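Local structure of pngf-ii (Elizabethkingia meningoseptica, 4R4X) at residues S61-L66 with I71-D76. The protein probably hydrolyses the amide bond between asparagine and N-linked glycans, releasing the sugar chain from glycoproteins as a peptide:N-glycosidase. Numbering follows the deposited sequence.
Sequences SQFAFL and IVKTSD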
loop_
_atom_site.group_PDB
_atom_site.type_symbol
_atom_site.label_atom_id
_atom_site.label_comp_id
_atom_site.label_asym_id
_atom_site.label_seq_id
_atom_site.Cartn_x
_atom_site.Cartn_y
_atom_site.Cartn_z
ATOM N N SER A 61 -14.775 -13.775 25.667
ATOM C CA SER A 61 -15.191 -12.979 24.509
ATOM C C SER A 61 -14.327 -11.733 24.395
ATOM O O SER A 61 -14.129 -11.006 25.364
ATOM C CB SER A 61 -16.656 -12.594 24.614
ATOM O OG SER A 61 -17.486 -13.739 24.481
ATOM N N GLN A 62 -13.794 -11.520 23.204
ATOM C CA GLN A 62 -13.005 -10.363 22.904
ATOM C C GLN A 62 -13.811 -9.494 21.945
ATOM O O GLN A 62 -14.290 -9.980 20.930
ATOM C CB GLN A 62 -11.691 -10.798 22.256
ATOM C CG GLN A 62 -10.641 -9.716 22.236
ATOM C CD GLN A 62 -10.022 -9.435 23.594
ATOM O OE1 GLN A 62 -10.048 -10.262 24.512
ATOM N NE2 GLN A 62 -9.430 -8.264 23.717
ATOM N N PHE A 63 -13.923 -8.216 22.261
ATOM C CA PHE A 63 -14.712 -7.265 21.484
ATOM C C PHE A 63 -13.793 -6.174 20.976
ATOM O O PHE A 63 -13.015 -5.633 21.748
ATOM C CB PHE A 63 -15.762 -6.578 22.368
ATOM C CG PHE A 63 -16.733 -7.512 23.008
ATOM C CD1 PHE A 63 -16.442 -8.106 24.221
ATOM C CD2 PHE A 63 -17.958 -7.791 22.405
ATOM C CE1 PHE A 63 -17.360 -8.967 24.822
ATOM C CE2 PHE A 63 -18.868 -8.655 22.997
ATOM C CZ PHE A 63 -18.570 -9.244 24.212
ATOM N N ALA A 64 -13.949 -5.808 19.713
ATOM C CA ALA A 64 -13.204 -4.720 19.110
ATOM C C ALA A 64 -14.169 -3.644 18.629
ATOM O O ALA A 64 -15.071 -3.924 17.852
ATOM C CB ALA A 64 -12.350 -5.236 17.947
ATOM N N PHE A 65 -13.949 -2.421 19.095
ATOM C CA PHE A 65 -14.783 -1.290 18.739
ATOM C C PHE A 65 -14.063 -0.613 17.576
ATOM O O PHE A 65 -12.998 -0.082 17.761
ATOM C CB PHE A 65 -14.918 -0.339 19.929
ATOM C CG PHE A 65 -15.715 -0.912 21.078
ATOM C CD1 PHE A 65 -15.308 -2.070 21.729
ATOM C CD2 PHE A 65 -16.869 -0.273 21.519
ATOM C CE1 PHE A 65 -16.044 -2.595 22.789
ATOM C CE2 PHE A 65 -17.607 -0.795 22.580
ATOM C CZ PHE A 65 -17.190 -1.960 23.213
ATOM N N LEU A 66 -14.632 -0.689 16.388
ATOM C CA LEU A 66 -13.891 -0.316 15.171
ATOM C C LEU A 66 -14.145 1.108 14.789
ATOM O O LEU A 66 -13.250 1.810 14.271
ATOM C CB LEU A 66 -14.282 -1.226 14.017
ATOM C CG LEU A 66 -14.058 -2.712 14.287
ATOM C CD1 LEU A 66 -14.390 -3.483 13.033
ATOM C CD2 LEU A 66 -12.632 -2.974 14.730
ATOM N N ILE A 71 -19.001 -3.016 16.079
ATOM C CA ILE A 71 -18.248 -3.865 17.000
ATOM C C ILE A 71 -18.177 -5.293 16.454
ATOM O O ILE A 71 -19.202 -5.865 16.070
ATOM C CB ILE A 71 -18.957 -3.958 18.367
ATOM C CG1 ILE A 71 -19.100 -2.569 19.018
ATOM C CG2 ILE A 71 -18.207 -4.896 19.317
ATOM C CD1 ILE A 71 -20.053 -2.567 20.208
ATOM N N VAL A 72 -16.977 -5.864 16.474
ATOM C CA VAL A 72 -16.792 -7.265 16.191
ATOM C C VAL A 72 -16.371 -7.995 17.470
ATOM O O VAL A 72 -15.815 -7.394 18.396
ATOM C CB VAL A 72 -15.812 -7.526 15.028
ATOM C CG1 VAL A 72 -16.385 -6.954 13.740
ATOM C CG2 VAL A 72 -14.424 -6.961 15.268
ATOM N N LYS A 73 -16.680 -9.283 17.522
ATOM C CA LYS A 73 -16.288 -10.084 18.646
ATOM C C LYS A 73 -15.791 -11.440 18.169
ATOM O O LYS A 73 -16.154 -11.929 17.095
ATOM C CB LYS A 73 -17.444 -10.221 19.669
ATOM C CG LYS A 73 -18.379 -11.390 19.430
ATOM C CD LYS A 73 -19.537 -11.464 20.419
ATOM C CE LYS A 73 -19.266 -12.450 21.538
ATOM N NZ LYS A 73 -20.423 -12.558 22.487
ATOM N N THR A 74 -14.948 -12.039 18.984
ATOM C CA THR A 74 -14.533 -13.393 18.754
ATOM C C THR A 74 -14.612 -14.078 20.114
ATOM O O THR A 74 -14.320 -13.449 21.153
ATOM C CB THR A 74 -13.144 -13.419 18.069
ATOM O OG1 THR A 74 -13.002 -14.600 17.282
ATOM C CG2 THR A 74 -12.031 -13.342 19.060
ATOM N N SER A 75 -15.008 -15.351 20.116
ATOM C CA SER A 75 -15.242 -16.097 21.351
ATOM C C SER A 75 -14.514 -17.444 21.366
ATOM O O SER A 75 -14.272 -18.023 20.319
ATOM C CB SER A 75 -16.737 -16.318 21.520
ATOM O OG SER A 75 -17.375 -15.069 21.730
ATOM N N ASP A 76 -14.177 -17.926 22.564
ATOM C CA ASP A 76 -13.372 -19.141 22.723
ATOM C C ASP A 76 -13.509 -19.622 24.162
ATOM O O ASP A 76 -13.249 -18.861 25.098
ATOM C CB ASP A 76 -11.898 -18.848 22.403
ATOM C CG ASP A 76 -11.019 -20.115 22.320
ATOM O OD1 ASP A 76 -11.427 -21.195 22.811
ATOM O OD2 ASP A 76 -9.888 -20.009 21.772
#
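The backbone N of A64 donates to V72 O at 2.8 Å, the shortest hydrogen bond between S61-L66 and I71-D76, within an antiparallel β-hairpin, and V72 N returns the bond to A64 O. Q62 and T74 form the second hydrogen-bonded pair; there Q62 N reaches T74 O at 2.9 Å with an N-H...O angle of 177°, while T74 N donates back to Q62 O. K73 CA lies 3.0 Å from Q62 O, a CA-H...O contact. These bonds fix a register with S61 opposite S75, F63 opposite K73 and F65 opposite I71. All six side chains occupy one face. F65 and I71 lie side by side: I71 CD1 sits over the F65 ring, 4.2 Å from the centroid and 26° off its normal, a CH-pi contact. In I71, chi1 of -60° puts CG1 and hence CD1 on the F65 side and leaves CG2, across from the backbone N, near the plane of the F63 ring at its edge. K73 runs alongside that ring, its CD 3.9 Å from F63 CE2. On the other face, A64 CB meets V72 CG2 at 3.8 Å, and Y176 of helix 173-182 packs on both residues. Strand 48-54 pairs antiparallel with 59-65, and strand 167-170 pairs parallel with 70-76. At the far end from the turn, the S61 and S75 hydroxyls share a hydrogen bond, OG to OG 3.1 Å.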